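Local coordinates for protein lectin (Polyandrocarpa misakiensis, PDB 1BYF) that binds galactose through a calcium-dependent C-type lectin domain, works as a homodimer and takes part in the tunicate's defence against microorganisms, at residues K49-W54 and A114-C119; G63-L68 and N85-P90; A57-D62 and W93-Q98; E4-D9 and R24-V29. All blocks are in the same frame, centred on the assembly; numbering follows the deposited sequence.

Contact 1: residues K49-W54 and A114-C119. With ZN (zinc ion), chain E.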
loop_
_atom_site.group_PDB
_atom_site.type_symbol
_atom_site.label_atom_id
_atom_site.label_comp_id
_atom_site.label_asym_id
_atom_site.label_seq_id
_atom_site.Cartn_x
_atom_site.Cartn_y
_atom_site.Cartn_z
ATOM N N LYS A 49 10.464 -1.199 3.127
ATOM C CA LYS A 49 11.030 -1.509 1.822
ATOM C C LYS A 49 12.429 -0.933 1.657
ATOM O O LYS A 49 13.260 -1.569 1.001
ATOM C CB LYS A 49 10.089 -1.039 0.710
ATOM C CG LYS A 49 8.980 -2.065 0.441
ATOM C CD LYS A 49 9.433 -2.948 -0.722
ATOM C CE LYS A 49 8.614 -4.222 -0.806
ATOM N NZ LYS A 49 9.060 -5.058 -1.957
ATOM N N GLY A 50 12.672 0.239 2.235
ATOM C CA GLY A 50 13.972 0.876 2.163
ATOM C C GLY A 50 14.401 1.209 0.746
ATOM O O GLY A 50 15.602 1.202 0.464
ATOM N N HIS A 51 13.460 1.503 -0.143
ATOM C CA HIS A 51 13.793 1.836 -1.521
ATOM C C HIS A 51 13.235 3.205 -1.910
ATOM O O HIS A 51 12.412 3.758 -1.186
ATOM C CB HIS A 51 13.269 0.797 -2.508
ATOM C CG HIS A 51 14.168 -0.385 -2.688
ATOM N ND1 HIS A 51 15.404 -0.268 -3.292
ATOM C CD2 HIS A 51 14.019 -1.692 -2.350
ATOM C CE1 HIS A 51 15.984 -1.461 -3.314
ATOM N NE2 HIS A 51 15.163 -2.331 -2.755
ATOM N N ASP A 52 13.682 3.709 -3.052
ATOM C CA ASP A 52 13.217 4.986 -3.571
ATOM C C ASP A 52 11.876 4.811 -4.283
ATOM O O ASP A 52 11.689 3.834 -5.021
ATOM C CB ASP A 52 14.201 5.553 -4.595
ATOM C CG ASP A 52 15.575 5.859 -4.052
ATOM O OD1 ASP A 52 15.715 6.090 -2.835
ATOM O OD2 ASP A 52 16.535 5.866 -4.857
ATOM N N TYR A 53 10.990 5.783 -4.120
ATOM C CA TYR A 53 9.695 5.780 -4.763
ATOM C C TYR A 53 9.359 7.145 -5.368
ATOM O O TYR A 53 9.616 8.157 -4.717
ATOM C CB TYR A 53 8.571 5.541 -3.734
ATOM C CG TYR A 53 8.511 4.109 -3.262
ATOM C CD1 TYR A 53 9.393 3.633 -2.307
ATOM C CD2 TYR A 53 7.563 3.244 -3.788
ATOM C CE1 TYR A 53 9.334 2.318 -1.880
ATOM C CE2 TYR A 53 7.492 1.926 -3.366
ATOM C CZ TYR A 53 8.385 1.476 -2.417
ATOM O OH TYR A 53 8.319 0.166 -1.995
ATOM N N TRP A 54 8.725 7.151 -6.532
ATOM C CA TRP A 54 8.299 8.426 -7.099
ATOM C C TRP A 54 7.052 8.895 -6.345
ATOM O O TRP A 54 6.277 8.067 -5.858
ATOM C CB TRP A 54 7.914 8.295 -8.563
ATOM C CG TRP A 54 9.050 8.180 -9.527
ATOM C CD1 TRP A 54 9.314 7.153 -10.381
ATOM C CD2 TRP A 54 10.077 9.166 -9.733
ATOM N NE1 TRP A 54 10.452 7.439 -11.103
ATOM C CE2 TRP A 54 10.935 8.661 -10.727
ATOM C CE3 TRP A 54 10.350 10.412 -9.168
ATOM C CZ2 TRP A 54 12.054 9.368 -11.174
ATOM C CZ3 TRP A 54 11.465 11.115 -9.613
ATOM C CH2 TRP A 54 12.301 10.591 -10.608
ATOM N N ALA A 114 15.193 5.358 -12.644
ATOM C CA ALA A 114 14.186 4.340 -12.367
ATOM C C ALA A 114 13.879 4.276 -10.874
ATOM O O ALA A 114 14.787 4.144 -10.039
ATOM C CB ALA A 114 14.698 2.974 -12.809
ATOM N N ARG A 115 12.605 4.379 -10.515
ATOM C CA ARG A 115 12.226 4.276 -9.109
ATOM C C ARG A 115 10.861 3.581 -9.026
ATOM O O ARG A 115 10.159 3.498 -10.024
ATOM C CB ARG A 115 12.136 5.614 -8.388
ATOM C CG ARG A 115 13.135 6.644 -8.891
ATOM C CD ARG A 115 13.033 7.933 -8.076
ATOM N NE ARG A 115 14.286 8.085 -7.343
ATOM C CZ ARG A 115 15.407 8.589 -7.841
ATOM N NH1 ARG A 115 15.488 9.053 -9.075
ATOM N NH2 ARG A 115 16.465 8.631 -7.046
ATOM N N ARG A 116 10.558 3.121 -7.819
ATOM C CA ARG A 116 9.279 2.443 -7.595
ATOM C C ARG A 116 8.149 3.457 -7.691
ATOM O O ARG A 116 8.378 4.665 -7.750
ATOM C CB ARG A 116 9.307 1.689 -6.269
ATOM C CG ARG A 116 10.111 0.394 -6.323
ATOM C CD ARG A 116 10.295 -0.204 -4.937
ATOM N NE ARG A 116 10.756 -1.584 -4.977
ATOM C CZ ARG A 116 11.956 -2.003 -5.357
ATOM N NH1 ARG A 116 12.903 -1.150 -5.746
ATOM N NH2 ARG A 116 12.228 -3.305 -5.351
ATOM N N VAL A 117 6.923 2.960 -7.730
ATOM C CA VAL A 117 5.758 3.808 -7.928
ATOM C C VAL A 117 4.686 3.641 -6.860
ATOM O O VAL A 117 4.403 2.545 -6.384
ATOM C CB VAL A 117 5.142 3.483 -9.309
ATOM C CG1 VAL A 117 3.973 4.418 -9.624
ATOM C CG2 VAL A 117 6.201 3.588 -10.411
ATOM N N ILE A 118 4.073 4.765 -6.521
ATOM C CA ILE A 118 2.981 4.843 -5.572
ATOM C C ILE A 118 1.842 5.630 -6.226
ATOM O O ILE A 118 2.047 6.779 -6.620
ATOM C CB ILE A 118 3.348 5.555 -4.259
ATOM C CG1 ILE A 118 4.596 4.906 -3.658
ATOM C CG2 ILE A 118 2.181 5.499 -3.277
ATOM C CD1 ILE A 118 5.130 5.640 -2.443
ATOM N N CYS A 119 0.687 4.987 -6.341
ATOM C CA CYS A 119 -0.476 5.637 -6.917
ATOM C C CYS A 119 -1.570 5.791 -5.856
ATOM O O CYS A 119 -1.614 5.033 -4.885
ATOM C CB CYS A 119 -1.075 4.844 -8.074
ATOM S SG CYS A 119 0.108 4.268 -9.299
HETATM ZN ZN ZN E . 18.266 6.528 -4.432
HETATM O O HOH W 1 13.226 1.618 -5.764
#
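Two parallel strands in the central mixed sheet of the C-type lectin fold meet here: strand 53-55 enters it from the loop after helix 36-49, and strand 115-122 runs beside it. Tyr53 and Arg116 form the bridge pair, flanked by two backbone bonds: Arg116 N gives to Asp52 O at 3.1 Å, and Trp54 N to Arg116 O at 2.8 Å, the latter almost straight at 173°. Both side chains of the bridge lie on one face, where Arg116 CB rests over the Tyr53 ring in a CH-pi contact, 3.7 Å from its centroid, while Ile118 CG1 comes to Tyr53 CD2 obliquely. Extended from CG to NE, the arginine then reaches past the tyrosine to His51 and lays its guanidinium flat on the imidazole, planes 9° apart; NE is held by a salt bridge to Asp9. A water links Arg116 NH1 to Asp52 O, giving that carbonyl a second donor. Arginine suits the place because its methylenes pack on an aromatic ring while its planar end stacks in partly solvated surroundings. The Asp52 carboxylate is shared out: OD2 binds the zinc ion at 1.9 Å, and OD1 accepts from the backbone N of Ser101. Trp54, whose NE1 is bonded to Met12 O, takes Arg115 across its indole, with Arg115 CD 3.4 Å from the centroid of the six-membered ring and only 9° off its normal.

Contact 2: residues G63-L68 and N85-P90. With CA (calcium ion), chain C.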
loop_
_atom_site.group_PDB
_atom_site.type_symbol
_atom_site.label_atom_id
_atom_site.label_comp_id
_atom_site.label_asym_id
_atom_site.label_seq_id
_atom_site.Cartn_x
_atom_site.Cartn_y
_atom_site.Cartn_z
ATOM N N GLY A 63 9.044 25.978 -12.556
ATOM C CA GLY A 63 10.481 25.949 -12.436
ATOM C C GLY A 63 11.097 26.195 -11.074
ATOM O O GLY A 63 10.426 26.442 -10.073
ATOM N N ALA A 64 12.431 26.142 -11.028
ATOM C CA ALA A 64 13.189 26.390 -9.801
ATOM C C ALA A 64 12.662 25.564 -8.643
ATOM O O ALA A 64 12.472 24.349 -8.795
ATOM C CB ALA A 64 13.172 27.887 -9.504
ATOM N N TYR A 65 12.426 26.178 -7.492
ATOM C CA TYR A 65 11.880 25.448 -6.354
ATOM C C TYR A 65 10.408 25.796 -6.160
ATOM O O TYR A 65 9.919 25.915 -5.040
ATOM C CB TYR A 65 12.685 25.619 -5.081
ATOM C CG TYR A 65 14.083 25.047 -5.090
ATOM C CD1 TYR A 65 14.480 24.069 -5.989
ATOM C CD2 TYR A 65 15.014 25.472 -4.145
ATOM C CE1 TYR A 65 15.761 23.551 -5.975
ATOM C CE2 TYR A 65 16.298 24.957 -4.121
ATOM C CZ TYR A 65 16.665 24.000 -5.038
ATOM O OH TYR A 65 17.945 23.486 -5.019
ATOM N N ASN A 66 9.701 25.913 -7.277
ATOM C CA ASN A 66 8.255 26.126 -7.242
ATOM C C ASN A 66 7.618 24.748 -7.418
ATOM O O ASN A 66 7.049 24.431 -8.454
ATOM C CB ASN A 66 7.807 27.097 -8.332
ATOM C CG ASN A 66 8.450 28.452 -8.069
ATOM O OD1 ASN A 66 8.185 29.030 -7.020
ATOM N ND2 ASN A 66 9.289 28.897 -8.993
ATOM N N PHE A 67 7.839 23.893 -6.419
ATOM C CA PHE A 67 7.328 22.523 -6.507
ATOM C C PHE A 67 5.814 22.456 -6.445
ATOM O O PHE A 67 5.209 23.067 -5.566
ATOM C CB PHE A 67 7.964 21.671 -5.397
ATOM C CG PHE A 67 9.407 21.373 -5.740
ATOM C CD1 PHE A 67 9.714 20.359 -6.629
ATOM C CD2 PHE A 67 10.432 22.129 -5.199
ATOM C CE1 PHE A 67 11.031 20.095 -6.961
ATOM C CE2 PHE A 67 11.748 21.863 -5.523
ATOM C CZ PHE A 67 12.048 20.844 -6.405
ATOM N N LEU A 68 5.214 21.679 -7.347
ATOM C CA LEU A 68 3.774 21.501 -7.322
ATOM C C LEU A 68 3.379 20.020 -7.333
ATOM O O LEU A 68 3.893 19.228 -8.114
ATOM C CB LEU A 68 3.087 22.163 -8.508
ATOM C CG LEU A 68 3.176 23.677 -8.690
ATOM C CD1 LEU A 68 2.474 24.053 -9.990
ATOM C CD2 LEU A 68 2.574 24.436 -7.516
ATOM N N ASN A 85 18.260 18.985 4.396
ATOM C CA ASN A 85 19.050 19.642 3.370
ATOM C C ASN A 85 18.552 19.439 1.947
ATOM O O ASN A 85 19.341 19.524 0.997
ATOM C CB ASN A 85 20.523 19.219 3.447
ATOM C CG ASN A 85 21.142 19.508 4.796
ATOM O OD1 ASN A 85 21.836 18.653 5.354
ATOM N ND2 ASN A 85 20.904 20.701 5.334
ATOM N N GLU A 86 17.261 19.201 1.767
ATOM C CA GLU A 86 16.660 19.085 0.435
ATOM C C GLU A 86 15.444 20.006 0.479
ATOM O O GLU A 86 14.925 20.212 1.576
ATOM C CB GLU A 86 16.259 17.657 0.093
ATOM C CG GLU A 86 17.379 16.640 0.113
ATOM C CD GLU A 86 18.456 16.839 -0.929
ATOM O OE1 GLU A 86 18.198 17.396 -2.020
ATOM O OE2 GLU A 86 19.601 16.397 -0.680
ATOM N N PRO A 87 15.009 20.544 -0.637
ATOM C CA PRO A 87 15.608 20.322 -1.936
ATOM C C PRO A 87 16.940 21.032 -2.114
ATOM O O PRO A 87 17.151 22.101 -1.535
ATOM C CB PRO A 87 14.566 20.913 -2.891
ATOM C CG PRO A 87 13.953 22.025 -2.103
ATOM C CD PRO A 87 13.844 21.467 -0.708
ATOM N N SER A 88 17.830 20.480 -2.940
ATOM C CA SER A 88 19.143 21.099 -3.104
ATOM C C SER A 88 19.730 20.990 -4.497
ATOM O O SER A 88 20.879 21.414 -4.679
ATOM C CB SER A 88 20.102 20.384 -2.131
ATOM O OG SER A 88 20.261 19.056 -2.612
ATOM N N ASN A 89 19.008 20.414 -5.453
ATOM C CA ASN A 89 19.544 20.283 -6.812
ATOM C C ASN A 89 19.479 21.633 -7.507
ATOM O O ASN A 89 18.740 22.528 -7.088
ATOM C CB ASN A 89 18.795 19.202 -7.587
ATOM C CG ASN A 89 19.138 17.791 -7.151
ATOM O OD1 ASN A 89 19.176 17.474 -5.962
ATOM N ND2 ASN A 89 19.406 16.917 -8.119
ATOM N N PRO A 90 20.264 21.822 -8.553
ATOM C CA PRO A 90 20.309 23.097 -9.262
ATOM C C PRO A 90 18.924 23.538 -9.699
ATOM O O PRO A 90 18.191 22.748 -10.298
ATOM C CB PRO A 90 21.247 22.830 -10.428
ATOM C CG PRO A 90 22.072 21.660 -10.010
ATOM C CD PRO A 90 21.192 20.818 -9.129
HETATM CA CA CA C . 18.035 16.483 -4.001
#
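Glu86 OE1 touches both a metal and a hydroxyl: it binds the calcium ion at 2.2 Å and accepts from Ser88 OG at 2.7 Å, the serine oxygen lying well out of the carboxylate plane. Asn89 OD1 completes this segment's share of the metal at 2.5 Å from the calcium ion, and Asp107 and Asp108 supply further ligands. A carboxylate and an amide oxygen suit a hard ion that prefers oxygen donors. Loop 63-68 packs against the same segment, at Pro87 and at the backbone of Asn89. Tyr65, three residues into the type II' turn of Gly63 to Asn66, directs its hydroxyl to Asn89 O in a hydrogen bond whose modelled length is too short to be trusted. Pro87 sits over the face of the same ring, Pro87 CG standing 4.1 Å from the Tyr65 centroid and 8° off the normal. Pro87 CB also meets Phe67 CE2 at 4.0 Å, so two aromatics pack against one rigid pyrrolidine. The peptide bond before Pro87 is cis. A cis-proline flanked by calcium ligands is the hallmark of the carbohydrate-binding calcium site of C-type lectins, here in Glu-Pro-Ser where relatives have Glu-Pro-Asn or Gln-Pro-Asp.

Contact 3: residues A57-D62 and W93-Q98. With ACT (acetate ion), chain F.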
loop_
_atom_site.group_PDB
_atom_site.type_symbol
_atom_site.label_atom_id
_atom_site.label_comp_id
_atom_site.label_asym_id
_atom_site.label_seq_id
_atom_site.Cartn_x
_atom_site.Cartn_y
_atom_site.Cartn_z
ATOM N N ALA A 57 5.014 15.042 -7.502
ATOM C CA ALA A 57 5.372 16.455 -7.370
ATOM C C ALA A 57 6.570 16.747 -8.265
ATOM O O ALA A 57 7.418 15.878 -8.487
ATOM C CB ALA A 57 5.625 16.832 -5.926
ATOM N N ASP A 58 6.607 17.967 -8.805
ATOM C CA ASP A 58 7.705 18.360 -9.692
ATOM C C ASP A 58 7.729 19.873 -9.879
ATOM O O ASP A 58 6.828 20.561 -9.389
ATOM C CB ASP A 58 7.544 17.640 -11.030
ATOM C CG ASP A 58 6.261 18.016 -11.748
ATOM O OD1 ASP A 58 6.147 19.182 -12.190
ATOM O OD2 ASP A 58 5.350 17.174 -11.882
ATOM N N ASN A 59 8.756 20.393 -10.549
ATOM C CA ASN A 59 8.861 21.835 -10.778
ATOM C C ASN A 59 8.618 22.195 -12.241
ATOM O O ASN A 59 9.014 23.283 -12.682
ATOM C CB ASN A 59 10.267 22.300 -10.370
ATOM C CG ASN A 59 11.350 21.949 -11.369
ATOM O OD1 ASN A 59 11.170 21.166 -12.306
ATOM N ND2 ASN A 59 12.528 22.551 -11.188
ATOM N N LEU A 60 8.038 21.294 -13.015
ATOM C CA LEU A 60 7.868 21.473 -14.446
ATOM C C LEU A 60 7.008 22.631 -14.908
ATOM O O LEU A 60 7.246 23.139 -16.020
ATOM C CB LEU A 60 7.376 20.156 -15.080
ATOM C CG LEU A 60 8.251 18.933 -14.747
ATOM C CD1 LEU A 60 7.646 17.654 -15.317
ATOM C CD2 LEU A 60 9.666 19.119 -15.288
ATOM N N GLN A 61 6.014 23.049 -14.136
ATOM C CA GLN A 61 5.176 24.162 -14.570
ATOM C C GLN A 61 5.836 25.505 -14.274
ATOM O O GLN A 61 6.015 26.330 -15.171
ATOM C CB GLN A 61 3.798 24.132 -13.904
ATOM C CG GLN A 61 2.877 25.226 -14.435
ATOM C CD GLN A 61 1.528 25.227 -13.744
ATOM O OE1 GLN A 61 0.701 24.351 -13.993
ATOM N NE2 GLN A 61 1.320 26.210 -12.876
ATOM N N ASP A 62 6.200 25.718 -13.014
ATOM C CA ASP A 62 6.772 26.988 -12.594
ATOM C C ASP A 62 8.276 27.047 -12.422
ATOM O O ASP A 62 8.779 28.151 -12.155
ATOM C CB ASP A 62 6.058 27.424 -11.302
ATOM C CG ASP A 62 4.551 27.523 -11.462
ATOM O OD1 ASP A 62 4.061 27.589 -12.612
ATOM O OD2 ASP A 62 3.834 27.534 -10.436
ATOM N N TRP A 93 17.420 22.953 -13.384
ATOM C CA TRP A 93 16.983 21.651 -13.860
ATOM C C TRP A 93 15.472 21.431 -13.751
ATOM O O TRP A 93 14.789 22.025 -12.928
ATOM C CB TRP A 93 17.591 20.529 -13.015
ATOM C CG TRP A 93 19.066 20.337 -13.028
ATOM C CD1 TRP A 93 20.029 21.184 -13.501
ATOM C CD2 TRP A 93 19.767 19.207 -12.478
ATOM N NE1 TRP A 93 21.275 20.646 -13.303
ATOM C CE2 TRP A 93 21.144 19.432 -12.675
ATOM C CE3 TRP A 93 19.360 18.028 -11.842
ATOM C CZ2 TRP A 93 22.114 18.520 -12.268
ATOM C CZ3 TRP A 93 20.323 17.123 -11.438
ATOM C CH2 TRP A 93 21.688 17.376 -11.651
ATOM N N GLN A 94 15.013 20.474 -14.552
ATOM C CA GLN A 94 13.624 20.019 -14.434
ATOM C C GLN A 94 13.709 19.053 -13.243
ATOM O O GLN A 94 14.492 18.103 -13.331
ATOM C CB GLN A 94 13.137 19.314 -15.683
ATOM C CG GLN A 94 12.960 20.208 -16.896
ATOM C CD GLN A 94 12.588 19.434 -18.142
ATOM O OE1 GLN A 94 12.509 18.206 -18.148
ATOM N NE2 GLN A 94 12.345 20.151 -19.237
ATOM N N LEU A 95 13.036 19.339 -12.144
ATOM C CA LEU A 95 13.151 18.494 -10.964
ATOM C C LEU A 95 11.861 17.779 -10.585
ATOM O O LEU A 95 10.775 18.363 -10.563
ATOM C CB LEU A 95 13.662 19.331 -9.787
ATOM C CG LEU A 95 15.034 19.978 -10.042
ATOM C CD1 LEU A 95 15.255 21.128 -9.077
ATOM C CD2 LEU A 95 16.142 18.936 -9.934
ATOM N N CYS A 96 12.038 16.502 -10.277
ATOM C CA CYS A 96 10.948 15.619 -9.872
ATOM C C CYS A 96 11.166 15.197 -8.430
ATOM O O CYS A 96 12.295 15.289 -7.943
ATOM C CB CYS A 96 10.902 14.406 -10.813
ATOM S SG CYS A 96 10.327 14.927 -12.444
ATOM N N VAL A 97 10.102 14.794 -7.744
ATOM C CA VAL A 97 10.232 14.461 -6.329
ATOM C C VAL A 97 10.024 12.976 -6.066
ATOM O O VAL A 97 9.153 12.312 -6.620
ATOM C CB VAL A 97 9.266 15.295 -5.465
ATOM C CG1 VAL A 97 9.467 15.031 -3.974
ATOM C CG2 VAL A 97 9.448 16.784 -5.749
ATOM N N GLN A 98 10.881 12.460 -5.192
ATOM C CA GLN A 98 10.821 11.073 -4.784
ATOM C C GLN A 98 10.849 10.977 -3.258
ATOM O O GLN A 98 11.180 11.925 -2.551
ATOM C CB GLN A 98 12.054 10.282 -5.263
ATOM C CG GLN A 98 13.340 10.886 -4.685
ATOM C CD GLN A 98 14.505 9.924 -4.658
ATOM O OE1 GLN A 98 14.365 8.737 -4.960
ATOM N NE2 GLN A 98 15.679 10.411 -4.276
HETATM C C ACT F . 19.269 9.053 -4.737
HETATM O O ACT F . 18.141 8.555 -4.948
HETATM O OXT ACT F . 20.298 8.329 -4.742
HETATM C CH3 ACT F . 19.458 10.561 -4.951
#
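Four hydrogen bonds between 57-62 and 93-98 carry the polar side of this antiparallel join. Two are backbone to backbone, Val97 N to Ala57 O at 3.0 Å and Asn59 N to Leu95 O at 2.9 Å; between them Asp58 and Cys96 form a non-hydrogen-bonded pair. The other two come from the amide of Asn59, which continues the pairing beyond the strand. Its OD1 takes Leu95 N at 2.6 Å, the donor standing above the carbonyl plane, while ND2 gives to Trp93 O at 2.9 Å along a 177° line that lies in the planes of both groups. With CG held between the backbone N and the carbonyl carbon (chi1 76°), the amide is turned across to segment 93-98, and a second bond from ND2 to Ala64 O helps fix its rotation. Asparagine suits a buried post where one side chain must both accept and donate. Asp58 serves its own segment: OD1 accepts from Leu60 N in an Asx turn, and OD2 is bonded to Tyr14 OH.

Carbon-to-carbon contacts lie at the two ends. Ala57 CB meets Val97 CG2 at 3.8 Å, a small methyl beside a branched side chain, both buried, and near the surface Leu60 CD2 reaches the methylene Gln94 CB at 3.5 Å. Gln98 NE2 donates to Asp107 OD2 and to an acetate ion probably left from crystallisation. Strand 96-100 lies between 53-55 and 105-109 in the central sheet, Cys96 is tied to Cys111 by a disulfide, and strand 57-58 pairs with 68-69.

Contact 4: residues E4-D9 and R24-V29; sequences EILFSD and RGMALV
Leu6 and Met26 meet at about a right angle, the thioether passing across the base of the leucine with Met26 SD 3.9 Å from Leu6 CB. From there the methionine bends at its last torsion (chi3 72°), which carries the methyl group back over the strand: Met26 CE lies 3.5 Å from Glu4 O and 4.0 Å from Glu4 CB. An unbranched, flexible side chain suits this span, since it can follow the backbone from Leu6 to Glu4. Leucine, with CG anti to the backbone N (chi1 168°), brings Leu6 CD2 against Arg24 CD, 3.3 Å away, again nearly perpendicular. These contacts join strand 3-8, the N-terminal strand of the C-type lectin domain, to the turn that follows helix 14-22. Gly25, with positive phi, is the C-prime residue of a Schellman motif ending that helix, and Met26 follows it directly. The polar ends have partners in the second subunit. Arg24 NH1 makes a salt bridge with Glu4 OE2 of the second subunit, while Arg24 NE is held by Tyr20 O of its own chain; Glu4 OE2 is hydrogen-bonded to Tyr20 OH of the second subunit. Strand 3-8 itself pairs antiparallel with a strand of that subunit.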
loop_
_atom_site.group_PDB
_atom_site.type_symbol
_atom_site.label_atom_id
_atom_site.label_comp_id
_atom_site.label_asym_id
_atom_site.label_seq_id
_atom_site.Cartn_x
_atom_site.Cartn_y
_atom_site.Cartn_z
ATOM N N GLU A 4 -7.410 4.871 -2.007
ATOM C CA GLU A 4 -6.916 3.640 -2.558
ATOM C C GLU A 4 -5.418 3.941 -2.816
ATOM O O GLU A 4 -5.148 4.950 -3.465
ATOM C CB GLU A 4 -7.524 3.213 -3.873
ATOM C CG GLU A 4 -8.804 2.411 -3.798
ATOM C CD GLU A 4 -9.392 2.165 -5.170
ATOM O OE1 GLU A 4 -8.713 2.453 -6.181
ATOM O OE2 GLU A 4 -10.525 1.670 -5.322
ATOM N N ILE A 5 -4.547 3.133 -2.252
ATOM C CA ILE A 5 -3.111 3.356 -2.431
ATOM C C ILE A 5 -2.482 2.101 -3.035
ATOM O O ILE A 5 -2.654 1.003 -2.514
ATOM C CB ILE A 5 -2.416 3.696 -1.107
ATOM C CG1 ILE A 5 -3.042 4.936 -0.464
ATOM C CG2 ILE A 5 -0.916 3.878 -1.302
ATOM C CD1 ILE A 5 -2.887 6.225 -1.248
ATOM N N LEU A 6 -1.786 2.288 -4.144
ATOM C CA LEU A 6 -1.139 1.172 -4.826
ATOM C C LEU A 6 0.378 1.360 -4.770
ATOM O O LEU A 6 0.857 2.433 -5.111
ATOM C CB LEU A 6 -1.630 1.116 -6.272
ATOM C CG LEU A 6 -0.869 0.209 -7.243
ATOM C CD1 LEU A 6 -0.896 -1.245 -6.810
ATOM C CD2 LEU A 6 -1.464 0.314 -8.645
ATOM N N PHE A 7 1.106 0.367 -4.306
ATOM C CA PHE A 7 2.561 0.403 -4.250
ATOM C C PHE A 7 3.067 -0.620 -5.273
ATOM O O PHE A 7 2.544 -1.741 -5.266
ATOM C CB PHE A 7 3.110 0.009 -2.887
ATOM C CG PHE A 7 2.769 0.896 -1.730
ATOM C CD1 PHE A 7 1.611 0.694 -0.997
ATOM C CD2 PHE A 7 3.625 1.920 -1.354
ATOM C CE1 PHE A 7 1.309 1.509 0.079
ATOM C CE2 PHE A 7 3.331 2.735 -0.279
ATOM C CZ PHE A 7 2.173 2.533 0.438
ATOM N N SER A 8 4.042 -0.270 -6.085
ATOM C CA SER A 8 4.559 -1.229 -7.057
ATOM C C SER A 8 6.079 -1.332 -7.009
ATOM O O SER A 8 6.787 -0.327 -6.964
ATOM C CB SER A 8 4.087 -0.908 -8.476
ATOM O OG SER A 8 4.740 -1.786 -9.390
ATOM N N ASP A 9 6.566 -2.567 -7.003
ATOM C CA ASP A 9 7.994 -2.843 -6.992
ATOM C C ASP A 9 8.619 -2.611 -8.367
ATOM O O ASP A 9 9.837 -2.643 -8.504
ATOM C CB ASP A 9 8.280 -4.285 -6.553
ATOM C CG ASP A 9 8.183 -4.392 -5.035
ATOM O OD1 ASP A 9 8.712 -3.476 -4.367
ATOM O OD2 ASP A 9 7.599 -5.376 -4.554
ATOM N N ARG A 24 -4.334 3.022 -14.697
ATOM C CA ARG A 24 -5.045 2.245 -13.696
ATOM C C ARG A 24 -6.205 3.018 -13.079
ATOM O O ARG A 24 -6.798 2.539 -12.111
ATOM C CB ARG A 24 -4.078 1.845 -12.583
ATOM C CG ARG A 24 -3.682 0.387 -12.532
ATOM C CD ARG A 24 -2.315 0.268 -11.844
ATOM N NE ARG A 24 -1.307 0.313 -12.889
ATOM C CZ ARG A 24 -0.668 -0.729 -13.395
ATOM N NH1 ARG A 24 -0.853 -1.956 -12.940
ATOM N NH2 ARG A 24 0.200 -0.520 -14.379
ATOM N N GLY A 25 -6.504 4.197 -13.599
ATOM C CA GLY A 25 -7.574 5.021 -13.052
ATOM C C GLY A 25 -7.136 5.717 -11.770
ATOM O O GLY A 25 -7.968 6.178 -10.987
ATOM N N MET A 26 -5.823 5.828 -11.565
ATOM C CA MET A 26 -5.292 6.462 -10.364
ATOM C C MET A 26 -4.327 7.581 -10.741
ATOM O O MET A 26 -4.187 7.887 -11.924
ATOM C CB MET A 26 -4.571 5.414 -9.513
ATOM C CG MET A 26 -5.313 4.091 -9.369
ATOM S SD MET A 26 -4.419 2.934 -8.305
ATOM C CE MET A 26 -4.687 3.695 -6.715
ATOM N N ALA A 27 -3.658 8.165 -9.760
ATOM C CA ALA A 27 -2.695 9.228 -9.995
ATOM C C ALA A 27 -1.458 9.028 -9.121
ATOM O O ALA A 27 -1.563 8.455 -8.032
ATOM C CB ALA A 27 -3.299 10.594 -9.685
ATOM N N LEU A 28 -0.313 9.511 -9.593
ATOM C CA LEU A 28 0.910 9.401 -8.784
ATOM C C LEU A 28 0.595 10.038 -7.436
ATOM O O LEU A 28 -0.002 11.121 -7.414
ATOM C CB LEU A 28 2.066 10.063 -9.514
ATOM C CG LEU A 28 3.499 9.709 -9.135
ATOM C CD1 LEU A 28 3.728 8.206 -9.139
ATOM C CD2 LEU A 28 4.455 10.392 -10.124
ATOM N N VAL A 29 0.904 9.371 -6.335
ATOM C CA VAL A 29 0.529 9.864 -5.014
ATOM C C VAL A 29 0.814 11.348 -4.838
ATOM O O VAL A 29 1.893 11.850 -5.158
ATOM C CB VAL A 29 1.173 9.024 -3.901
ATOM C CG1 VAL A 29 2.663 9.306 -3.790
ATOM C CG2 VAL A 29 0.468 9.250 -2.566
#

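How the contacts relate
Contact 4 is buried, contacts 1 and 3 are partly so, and contact 2 lies at the surface. Strand 115-122 is shared ground: in contact 1 it pairs with 53-55, and its other neighbours, 3-8 and 27-28, are those of contact 4. Contact 3 joins the same sheet through strand 96-100, and its Asn59 and Asp58 hydrogen-bond to segment 63-68 of contact 2. Chemistry follows position. Contact 4, next to the dimer interface, is packing by aliphatic groups; contacts 1 and 3 rest on strand bonds, with arginines laid over aromatic rings in one and a bridging amide in the other; contact 2, on the opposite side of the chain's centre from contact 4, supplies part of a calcium site.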